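Local structure of 4-alpha-glucanotransferase (Aquifex aeolicus, 1TZ7) at residues A[70-78]-A[474-482]; A[88-96]-A[120-131]. The protein is an amylomaltase, or disproportionating enzyme, a single-chain member of the 4-alpha-glucanotransferase family built on a beta/alpha barrel. One frame throughout, in Å; residues are numbered along the deposited sequence.

How the contacts relate
Contact 1 packs two loops against each other close to the middle of the molecule, its centre about 12 Å from the centre of the chain, whereas contact 2 lies farther out, about 21 Å from the same point. Their own centres are about 19 Å apart, yet they meet through Tyr121, a residue of the helix in contact 2. Its OH, hydrogen-bonded also to Thr69 OG1, lies 2.8 Å from Asn75 ND2, a probable hydrogen bond, while Tyr121 CE2 packs 3.6 Å from Leu71 CD1. Along the sequence contact 2 is nested inside the long loop that contact 1 closes. The helix of contact 2 is thus anchored at one end to the loop 70-78.

Contact 1: A[70-78]-A[474-482]; sequences SLEAGNSPY and RPFGNWRWR
The carbonyl of Pro475 faces Gly74, its O 3.7 Å from Gly74 CA. Glycine fits here twice over: it accepts the positive phi (69°) of the type I' turn Ala73 to Ser76 and has no side chain to crowd that carbonyl. Phe476 brings its ring edge, through CD1, to the same CA, while Pro475 CB lies over one ring face. Asn478, whose OD1 bonds Tyr471 N, joins the loops through a water 2.9 Å from both Asn478 ND2 and Gly74 O.

Trp479 dominates. With CG anti to the carbonyl carbon (chi1 -40°), its indole reaches across to be clamped between Asn478 CB on one face and Ser76 CA and Pro77 CD on the other; Pro77 CD sits 3.5 Å from the six-membered ring's centroid, a CH-pi contact suiting the flat indole. Tyr78 CE2 comes 3.7 Å from Trp479 CH2, the Tyr78 ring at 44° to that six-membered ring; Tyr78 OH bonds Asp226. Arg480 NH2 weakly donates to a second water, bridging Asn75 OD1 and Asn478 O; Arg480 NH1 pairs with Glu118, and Asn75 ND2 bonds Tyr121 OH. One loop follows strand 60-62, the other strand 452-456 and short helix 457-460, on the strands' C-terminal side, where beta/alpha barrels generally carry their active sites.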
loop_
_atom_site.group_PDB
_atom_site.type_symbol
_atom_site.label_atom_id
_atom_site.label_comp_id
_atom_site.label_asym_id
_atom_site.label_seq_id
_atom_site.Cartn_x
_atom_site.Cartn_y
_atom_site.Cartn_z
ATOM N N SER A 70 -9.408 -5.401 7.549
ATOM C CA SER A 70 -10.280 -6.033 8.526
ATOM C C SER A 70 -9.557 -6.218 9.861
ATOM O O SER A 70 -8.333 -6.315 9.907
ATOM C CB SER A 70 -10.765 -7.390 8.002
ATOM O OG SER A 70 -9.744 -8.366 8.091
ATOM N N LEU A 71 -10.331 -6.264 10.941
ATOM C CA LEU A 71 -9.803 -6.583 12.278
ATOM C C LEU A 71 -9.033 -7.913 12.262
ATOM O O LEU A 71 -7.998 -8.055 12.920
ATOM C CB LEU A 71 -10.958 -6.679 13.290
ATOM C CG LEU A 71 -11.203 -5.528 14.291
ATOM C CD1 LEU A 71 -10.378 -4.304 13.988
ATOM C CD2 LEU A 71 -12.688 -5.178 14.323
ATOM N N GLU A 72 -9.558 -8.879 11.506
ATOM C CA GLU A 72 -9.035 -10.253 11.508
ATOM C C GLU A 72 -7.576 -10.282 11.056
ATOM O O GLU A 72 -6.778 -11.071 11.557
ATOM C CB GLU A 72 -9.876 -11.145 10.574
ATOM C CG GLU A 72 -11.199 -11.609 11.168
ATOM C CD GLU A 72 -12.171 -10.467 11.414
ATOM O OE1 GLU A 72 -12.370 -9.637 10.490
ATOM O OE2 GLU A 72 -12.741 -10.398 12.530
ATOM N N ALA A 73 -7.241 -9.411 10.108
ATOM C CA ALA A 73 -5.920 -9.414 9.483
ATOM C C ALA A 73 -5.012 -8.345 10.107
ATOM O O ALA A 73 -4.012 -7.946 9.514
ATOM C CB ALA A 73 -6.054 -9.185 7.988
ATOM N N GLY A 74 -5.368 -7.896 11.311
ATOM C CA GLY A 74 -4.605 -6.873 12.007
ATOM C C GLY A 74 -4.711 -5.503 11.350
ATOM O O GLY A 74 -3.871 -4.637 11.577
ATOM N N ASN A 75 -5.752 -5.317 10.535
ATOM C CA ASN A 75 -5.968 -4.061 9.799
ATOM C C ASN A 75 -4.868 -3.763 8.781
ATOM O O ASN A 75 -4.655 -2.618 8.420
ATOM C CB ASN A 75 -6.094 -2.881 10.770
ATOM C CG ASN A 75 -7.114 -3.122 11.838
ATOM O OD1 ASN A 75 -6.779 -3.241 13.024
ATOM N ND2 ASN A 75 -8.375 -3.198 11.440
ATOM N N SER A 76 -4.178 -4.802 8.318
ATOM C CA SER A 76 -3.063 -4.628 7.384
ATOM C C SER A 76 -3.583 -4.312 5.986
ATOM O O SER A 76 -4.459 -5.007 5.476
ATOM C CB SER A 76 -2.197 -5.888 7.340
ATOM O OG SER A 76 -1.151 -5.756 6.384
ATOM N N PRO A 77 -3.042 -3.258 5.368
ATOM C CA PRO A 77 -3.344 -2.936 3.972
ATOM C C PRO A 77 -2.896 -4.022 2.991
ATOM O O PRO A 77 -3.335 -4.024 1.840
ATOM C CB PRO A 77 -2.541 -1.645 3.729
ATOM C CG PRO A 77 -2.245 -1.112 5.074
ATOM C CD PRO A 77 -2.113 -2.284 5.965
ATOM N N TYR A 78 -2.023 -4.923 3.444
ATOM C CA TYR A 78 -1.404 -5.911 2.562
ATOM C C TYR A 78 -2.077 -7.280 2.676
ATOM O O TYR A 78 -1.630 -8.245 2.063
ATOM C CB TYR A 78 0.091 -6.041 2.875
ATOM C CG TYR A 78 0.868 -4.764 2.660
ATOM C CD1 TYR A 78 1.447 -4.477 1.426
ATOM C CD2 TYR A 78 1.021 -3.839 3.687
ATOM C CE1 TYR A 78 2.163 -3.296 1.223
ATOM C CE2 TYR A 78 1.735 -2.656 3.494
ATOM C CZ TYR A 78 2.302 -2.394 2.263
ATOM O OH TYR A 78 3.006 -1.233 2.072
ATOM N N ARG A 474 4.964 -9.229 13.983
ATOM C CA ARG A 474 3.880 -9.042 14.949
ATOM C C ARG A 474 2.545 -8.859 14.224
ATOM O O ARG A 474 2.432 -8.036 13.326
ATOM C CB ARG A 474 4.163 -7.832 15.842
ATOM C CG ARG A 474 5.421 -7.972 16.673
ATOM C CD ARG A 474 5.706 -6.792 17.581
ATOM N NE ARG A 474 6.957 -6.972 18.322
ATOM C CZ ARG A 474 7.453 -6.094 19.191
ATOM N NH1 ARG A 474 6.808 -4.957 19.443
ATOM N NH2 ARG A 474 8.598 -6.351 19.811
ATOM N N PRO A 475 1.538 -9.635 14.622
ATOM C CA PRO A 475 0.254 -9.665 13.912
ATOM C C PRO A 475 -0.627 -8.435 14.185
ATOM O O PRO A 475 -1.342 -7.995 13.285
ATOM C CB PRO A 475 -0.412 -10.938 14.451
ATOM C CG PRO A 475 0.168 -11.124 15.822
ATOM C CD PRO A 475 1.553 -10.545 15.785
ATOM N N PHE A 476 -0.568 -7.897 15.408
ATOM C CA PHE A 476 -1.539 -6.887 15.862
ATOM C C PHE A 476 -0.847 -5.639 16.424
ATOM O O PHE A 476 0.317 -5.687 16.818
ATOM C CB PHE A 476 -2.469 -7.493 16.922
ATOM C CG PHE A 476 -3.200 -8.727 16.453
ATOM C CD1 PHE A 476 -4.023 -8.679 15.329
ATOM C CD2 PHE A 476 -3.062 -9.937 17.129
ATOM C CE1 PHE A 476 -4.698 -9.816 14.890
ATOM C CE2 PHE A 476 -3.735 -11.077 16.691
ATOM C CZ PHE A 476 -4.554 -11.012 15.572
ATOM N N GLY A 477 -1.580 -4.522 16.452
ATOM C CA GLY A 477 -1.073 -3.271 17.010
ATOM C C GLY A 477 -0.604 -2.291 15.944
ATOM O O GLY A 477 -0.258 -1.148 16.246
ATOM N N ASN A 478 -0.600 -2.738 14.696
ATOM C CA ASN A 478 0.035 -1.995 13.616
ATOM C C ASN A 478 -0.946 -1.104 12.866
ATOM O O ASN A 478 -2.164 -1.236 13.016
ATOM C CB ASN A 478 0.701 -2.961 12.646
ATOM C CG ASN A 478 1.680 -3.883 13.330
ATOM O OD1 ASN A 478 2.679 -3.438 13.887
ATOM N ND2 ASN A 478 1.394 -5.182 13.300
ATOM N N TRP A 479 -0.395 -0.194 12.056
ATOM C CA TRP A 479 -1.173 0.615 11.110
ATOM C C TRP A 479 -2.043 1.641 11.812
ATOM O O TRP A 479 -3.009 2.151 11.234
ATOM C CB TRP A 479 -2.035 -0.280 10.209
ATOM C CG TRP A 479 -1.333 -1.518 9.764
ATOM C CD1 TRP A 479 -1.581 -2.790 10.175
ATOM C CD2 TRP A 479 -0.262 -1.602 8.826
ATOM N NE1 TRP A 479 -0.728 -3.667 9.547
ATOM C CE2 TRP A 479 0.095 -2.963 8.716
ATOM C CE3 TRP A 479 0.444 -0.663 8.061
ATOM C CZ2 TRP A 479 1.116 -3.408 7.873
ATOM C CZ3 TRP A 479 1.456 -1.106 7.225
ATOM C CH2 TRP A 479 1.782 -2.469 7.139
ATOM N N ARG A 480 -1.694 1.962 13.052
ATOM C CA ARG A 480 -2.544 2.780 13.885
ATOM C C ARG A 480 -2.052 4.239 14.001
ATOM O O ARG A 480 -2.816 5.112 14.388
ATOM C CB ARG A 480 -2.679 2.149 15.280
ATOM C CG ARG A 480 -3.239 0.689 15.247
ATOM C CD ARG A 480 -3.858 0.206 16.561
ATOM N NE ARG A 480 -5.242 0.478 16.614
ATOM C CZ ARG A 480 -6.262 -0.387 16.695
ATOM N NH1 ARG A 480 -7.443 0.142 16.794
ATOM N NH2 ARG A 480 -6.146 -1.721 16.601
ATOM N N TRP A 481 -0.786 4.498 13.667
ATOM C CA TRP A 481 -0.216 5.831 13.911
ATOM C C TRP A 481 -0.931 6.896 13.108
ATOM O O TRP A 481 -1.200 6.715 11.925
ATOM C CB TRP A 481 1.272 5.892 13.585
ATOM C CG TRP A 481 1.810 7.296 13.761
ATOM C CD1 TRP A 481 2.083 7.929 14.943
ATOM C CD2 TRP A 481 2.092 8.248 12.728
ATOM N NE1 TRP A 481 2.534 9.207 14.706
ATOM C CE2 TRP A 481 2.551 9.428 13.355
ATOM C CE3 TRP A 481 2.017 8.223 11.325
ATOM C CZ2 TRP A 481 2.929 10.563 12.634
ATOM C CZ3 TRP A 481 2.392 9.350 10.618
ATOM C CH2 TRP A 481 2.840 10.505 11.275
ATOM N N ARG A 482 -1.221 8.019 13.757
ATOM C CA ARG A 482 -1.769 9.189 13.079
ATOM C C ARG A 482 -1.028 10.446 13.495
ATOM O O ARG A 482 -0.496 10.534 14.608
ATOM C CB ARG A 482 -3.258 9.349 13.408
ATOM C CG ARG A 482 -4.123 8.176 12.992
ATOM C CD ARG A 482 -5.525 8.573 12.549
ATOM N NE ARG A 482 -6.317 9.121 13.648
ATOM C CZ ARG A 482 -7.258 10.055 13.507
ATOM N NH1 ARG A 482 -7.920 10.483 14.566
ATOM N NH2 ARG A 482 -7.535 10.563 12.307
HETATM O O HOH W 1 -1.479 -5.520 12.895
HETATM O O HOH W 2 -4.253 -2.536 14.361
#

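Contact 2: A[88-96]-A[120-131]; sequences YVLIDPEEL and VYEYKKELLEKA
Segment 88-96 runs alongside helix 120-131 in the same chain direction, so that Val89 lies by Lys124 (CA to CA 6.1 Å), Pro93 by Leu127 and Leu96 by Ala131. It begins as a 3-10 turn, stretches out over Ile91 and Asp92, and enters a new helix, where Asp92 OD1 accepts from Glu94 N as a cap.

Lys124 is the polar centre. Its chain, turned about CB-CG (chi2 -122°) and again about CD-CE, reaches from the helix to segment 88-96 and gives NZ two carbonyls: Ile91 O at 3.0 Å and Val89 O, the latter modelled rather short and met from above its plane. A long, flexible lysine suits this place because its ammonium group can serve two acceptors of the turn while its methylenes stay among buried neighbours. Tyr88 supplies the second polar link: with CG between the backbone N and the carbonyl carbon (chi1 76°), the ring is swung over the helix so that its OH donates to Tyr121 O at 2.6 Å, tilted 24° from the carbonyl plane. That oxygen also accepts a weak helical bond from Lys125 N, which the phenol supplements.

Apolar contacts fill in around these bonds. Val89 CG1 touches Tyr121 CD1 at 3.4 Å and also meets Val120 CG2; Leu128 CD1 reaches both Tyr88 CD1 and Ile91 CD1. Pro93 CB presses on Leu127 CD1 at 3.5 Å, tighter than usual, and Leu96 CD2 rests on Ala131 CB at 3.9 Å, where the small residue allows close approach.

Loop residues Tyr37 and Ile39 lie against Pro93 and Lys124. Helix 192-218 packs on Tyr88 and Ile91 through Val201 and Val204, and its Gln208 bonds Asp92 N, so the segment entering helix 94-98 is wedged between helices 117-133 and 192-218.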
loop_
_atom_site.group_PDB
_atom_site.type_symbol
_atom_site.label_atom_id
_atom_site.label_comp_id
_atom_site.label_asym_id
_atom_site.label_seq_id
_atom_site.Cartn_x
_atom_site.Cartn_y
_atom_site.Cartn_z
ATOM N N TYR A 88 -13.402 1.329 2.759
ATOM C CA TYR A 88 -14.532 2.233 3.014
ATOM C C TYR A 88 -14.326 3.123 4.257
ATOM O O TYR A 88 -14.964 4.165 4.384
ATOM C CB TYR A 88 -15.858 1.444 3.124
ATOM C CG TYR A 88 -16.065 0.685 4.440
ATOM C CD1 TYR A 88 -16.643 1.309 5.547
ATOM C CD2 TYR A 88 -15.705 -0.659 4.558
ATOM C CE1 TYR A 88 -16.844 0.617 6.746
ATOM C CE2 TYR A 88 -15.900 -1.361 5.752
ATOM C CZ TYR A 88 -16.469 -0.718 6.840
ATOM O OH TYR A 88 -16.666 -1.409 8.019
ATOM N N VAL A 89 -13.429 2.713 5.159
ATOM C CA VAL A 89 -13.145 3.505 6.367
ATOM C C VAL A 89 -12.336 4.775 6.049
ATOM O O VAL A 89 -12.203 5.661 6.896
ATOM C CB VAL A 89 -12.391 2.672 7.452
ATOM C CG1 VAL A 89 -13.260 1.529 7.943
ATOM C CG2 VAL A 89 -11.064 2.156 6.923
ATOM N N LEU A 90 -11.805 4.855 4.823
ATOM C CA LEU A 90 -11.073 6.043 4.372
ATOM C C LEU A 90 -12.010 7.087 3.749
ATOM O O LEU A 90 -11.569 8.149 3.333
ATOM C CB LEU A 90 -10.004 5.656 3.355
ATOM C CG LEU A 90 -9.038 4.549 3.776
ATOM C CD1 LEU A 90 -8.045 4.267 2.661
ATOM C CD2 LEU A 90 -8.314 4.920 5.055
ATOM N N ILE A 91 -13.295 6.776 3.687
ATOM C CA ILE A 91 -14.260 7.684 3.085
ATOM C C ILE A 91 -14.547 8.861 4.012
ATOM O O ILE A 91 -14.697 8.691 5.224
ATOM C CB ILE A 91 -15.565 6.937 2.738
ATOM C CG1 ILE A 91 -15.343 6.043 1.517
ATOM C CG2 ILE A 91 -16.697 7.933 2.470
ATOM C CD1 ILE A 91 -16.483 5.069 1.238
ATOM N N ASP A 92 -14.611 10.053 3.430
ATOM C CA ASP A 92 -14.981 11.258 4.158
ATOM C C ASP A 92 -16.508 11.344 4.284
ATOM O O ASP A 92 -17.202 11.525 3.292
ATOM C CB ASP A 92 -14.445 12.496 3.424
ATOM C CG ASP A 92 -14.933 13.797 4.033
ATOM O OD1 ASP A 92 -15.214 13.823 5.250
ATOM O OD2 ASP A 92 -15.062 14.843 3.368
ATOM N N PRO A 93 -17.022 11.214 5.509
ATOM C CA PRO A 93 -18.472 11.195 5.742
ATOM C C PRO A 93 -19.126 12.574 5.596
ATOM O O PRO A 93 -20.352 12.660 5.512
ATOM C CB PRO A 93 -18.588 10.693 7.189
ATOM C CG PRO A 93 -17.301 11.071 7.836
ATOM C CD PRO A 93 -16.257 11.075 6.764
ATOM N N GLU A 94 -18.318 13.633 5.570
ATOM C CA GLU A 94 -18.845 14.993 5.431
ATOM C C GLU A 94 -19.367 15.263 4.010
ATOM O O GLU A 94 -20.183 16.160 3.809
ATOM C CB GLU A 94 -17.779 16.030 5.811
ATOM C CG GLU A 94 -17.719 16.323 7.306
ATOM C CD GLU A 94 -16.598 17.280 7.678
ATOM O OE1 GLU A 94 -16.291 17.395 8.884
ATOM O OE2 GLU A 94 -16.030 17.916 6.768
ATOM N N GLU A 95 -18.895 14.485 3.034
ATOM C CA GLU A 95 -19.448 14.547 1.675
ATOM C C GLU A 95 -20.860 13.982 1.639
ATOM O O GLU A 95 -21.707 14.455 0.881
ATOM C CB GLU A 95 -18.559 13.790 0.680
ATOM C CG GLU A 95 -18.697 14.294 -0.759
ATOM C CD GLU A 95 -18.314 13.253 -1.807
ATOM O OE1 GLU A 95 -18.265 13.610 -3.001
ATOM O OE2 GLU A 95 -18.068 12.085 -1.441
ATOM N N LEU A 96 -21.111 12.967 2.463
ATOM C CA LEU A 96 -22.455 12.404 2.595
ATOM C C LEU A 96 -23.424 13.437 3.190
ATOM O O LEU A 96 -24.602 13.454 2.853
ATOM C CB LEU A 96 -22.429 11.143 3.473
ATOM C CG LEU A 96 -21.489 10.013 3.018
ATOM C CD1 LEU A 96 -21.371 8.954 4.101
ATOM C CD2 LEU A 96 -21.975 9.395 1.719
ATOM N N VAL A 120 -14.441 2.667 13.676
ATOM C CA VAL A 120 -14.719 3.271 12.367
ATOM C C VAL A 120 -15.290 2.254 11.363
ATOM O O VAL A 120 -16.057 2.623 10.483
ATOM C CB VAL A 120 -13.468 3.975 11.755
ATOM C CG1 VAL A 120 -12.969 5.078 12.685
ATOM C CG2 VAL A 120 -12.366 2.976 11.454
ATOM N N TYR A 121 -14.919 0.978 11.506
ATOM C CA TYR A 121 -15.559 -0.089 10.725
ATOM C C TYR A 121 -17.060 -0.050 10.933
ATOM O O TYR A 121 -17.825 -0.132 9.980
ATOM C CB TYR A 121 -15.019 -1.474 11.125
ATOM C CG TYR A 121 -13.634 -1.783 10.590
ATOM C CD1 TYR A 121 -13.326 -1.611 9.242
ATOM C CD2 TYR A 121 -12.637 -2.252 11.431
ATOM C CE1 TYR A 121 -12.052 -1.895 8.754
ATOM C CE2 TYR A 121 -11.362 -2.536 10.951
ATOM C CZ TYR A 121 -11.076 -2.360 9.622
ATOM O OH TYR A 121 -9.810 -2.646 9.157
ATOM N N GLU A 122 -17.474 0.078 12.194
ATOM C CA GLU A 122 -18.896 0.056 12.556
ATOM C C GLU A 122 -19.579 1.384 12.239
ATOM O O GLU A 122 -20.703 1.412 11.722
ATOM C CB GLU A 122 -19.058 -0.259 14.054
ATOM C CG GLU A 122 -18.926 -1.734 14.394
ATOM C CD GLU A 122 -20.100 -2.562 13.888
ATOM O OE1 GLU A 122 -21.129 -1.967 13.493
ATOM O OE2 GLU A 122 -19.993 -3.806 13.892
ATOM N N TYR A 123 -18.887 2.482 12.557
ATOM C CA TYR A 123 -19.467 3.822 12.452
ATOM C C TYR A 123 -19.634 4.255 10.986
ATOM O O TYR A 123 -20.674 4.771 10.600
ATOM C CB TYR A 123 -18.590 4.839 13.192
ATOM C CG TYR A 123 -19.060 6.268 13.043
ATOM C CD1 TYR A 123 -20.365 6.625 13.364
ATOM C CD2 TYR A 123 -18.201 7.261 12.578
ATOM C CE1 TYR A 123 -20.804 7.931 13.229
ATOM C CE2 TYR A 123 -18.632 8.570 12.439
ATOM C CZ TYR A 123 -19.936 8.899 12.767
ATOM O OH TYR A 123 -20.371 10.191 12.633
ATOM N N LYS A 124 -18.601 4.048 10.186
ATOM C CA LYS A 124 -18.641 4.441 8.776
ATOM C C LYS A 124 -19.555 3.510 7.961
ATOM O O LYS A 124 -20.146 3.927 6.976
ATOM C CB LYS A 124 -17.236 4.459 8.184
ATOM C CG LYS A 124 -16.305 5.485 8.833
ATOM C CD LYS A 124 -15.754 6.470 7.813
ATOM C CE LYS A 124 -14.839 7.497 8.463
ATOM N NZ LYS A 124 -13.550 7.639 7.734
ATOM N N LYS A 125 -19.665 2.254 8.391
ATOM C CA LYS A 125 -20.620 1.323 7.792
ATOM C C LYS A 125 -22.046 1.788 8.033
ATOM O O LYS A 125 -22.897 1.657 7.166
ATOM C CB LYS A 125 -20.435 -0.087 8.361
ATOM C CG LYS A 125 -21.242 -1.175 7.619
ATOM C CD LYS A 125 -21.459 -2.417 8.491
ATOM C CE LYS A 125 -20.216 -3.307 8.523
ATOM N NZ LYS A 125 -20.135 -4.119 9.776
ATOM N N GLU A 126 -22.299 2.334 9.219
ATOM C CA GLU A 126 -23.636 2.801 9.579
ATOM C C GLU A 126 -23.995 4.067 8.803
ATOM O O GLU A 126 -25.118 4.217 8.341
ATOM C CB GLU A 126 -23.731 3.061 11.098
ATOM C CG GLU A 126 -24.761 2.192 11.817
ATOM C CD GLU A 126 -24.724 0.738 11.366
ATOM O OE1 GLU A 126 -25.795 0.194 11.020
ATOM O OE2 GLU A 126 -23.623 0.143 11.357
ATOM N N LEU A 127 -23.029 4.971 8.659
ATOM C CA LEU A 127 -23.230 6.190 7.875
ATOM C C LEU A 127 -23.509 5.860 6.410
ATOM O O LEU A 127 -24.305 6.526 5.764
ATOM C CB LEU A 127 -22.003 7.103 7.970
ATOM C CG LEU A 127 -21.760 7.796 9.316
ATOM C CD1 LEU A 127 -20.500 8.638 9.244
ATOM C CD2 LEU A 127 -22.953 8.651 9.726
ATOM N N LEU A 128 -22.842 4.825 5.898
ATOM C CA LEU A 128 -22.958 4.447 4.487
ATOM C C LEU A 128 -24.241 3.654 4.228
ATOM O O LEU A 128 -24.801 3.708 3.135
ATOM C CB LEU A 128 -21.735 3.626 4.048
ATOM C CG LEU A 128 -20.449 4.428 3.809
ATOM C CD1 LEU A 128 -19.233 3.515 3.812
ATOM C CD2 LEU A 128 -20.532 5.203 2.504
ATOM N N GLU A 129 -24.697 2.916 5.237
ATOM C CA GLU A 129 -25.972 2.205 5.156
ATOM C C GLU A 129 -27.113 3.205 5.104
ATOM O O GLU A 129 -28.073 3.027 4.360
ATOM C CB GLU A 129 -26.147 1.274 6.363
ATOM C CG GLU A 129 -25.324 -0.006 6.288
ATOM C CD GLU A 129 -25.946 -1.055 5.390
ATOM O OE1 GLU A 129 -27.060 -0.823 4.877
ATOM O OE2 GLU A 129 -25.319 -2.115 5.195
ATOM N N LYS A 130 -26.993 4.263 5.902
ATOM C CA LYS A 130 -28.009 5.306 5.975
ATOM C C LYS A 130 -28.016 6.143 4.696
ATOM O O LYS A 130 -29.073 6.552 4.217
ATOM C CB LYS A 130 -27.748 6.208 7.189
ATOM C CG LYS A 130 -28.908 7.116 7.555
ATOM C CD LYS A 130 -28.781 7.636 8.995
ATOM C CE LYS A 130 -29.268 6.602 10.019
ATOM N NZ LYS A 130 -30.289 7.169 10.951
ATOM N N ALA A 131 -26.829 6.385 4.146
ATOM C CA ALA A 131 -26.690 7.177 2.925
ATOM C C ALA A 131 -27.271 6.436 1.724
ATOM O O ALA A 131 -27.862 7.046 0.836
ATOM C CB ALA A 131 -25.220 7.512 2.677
#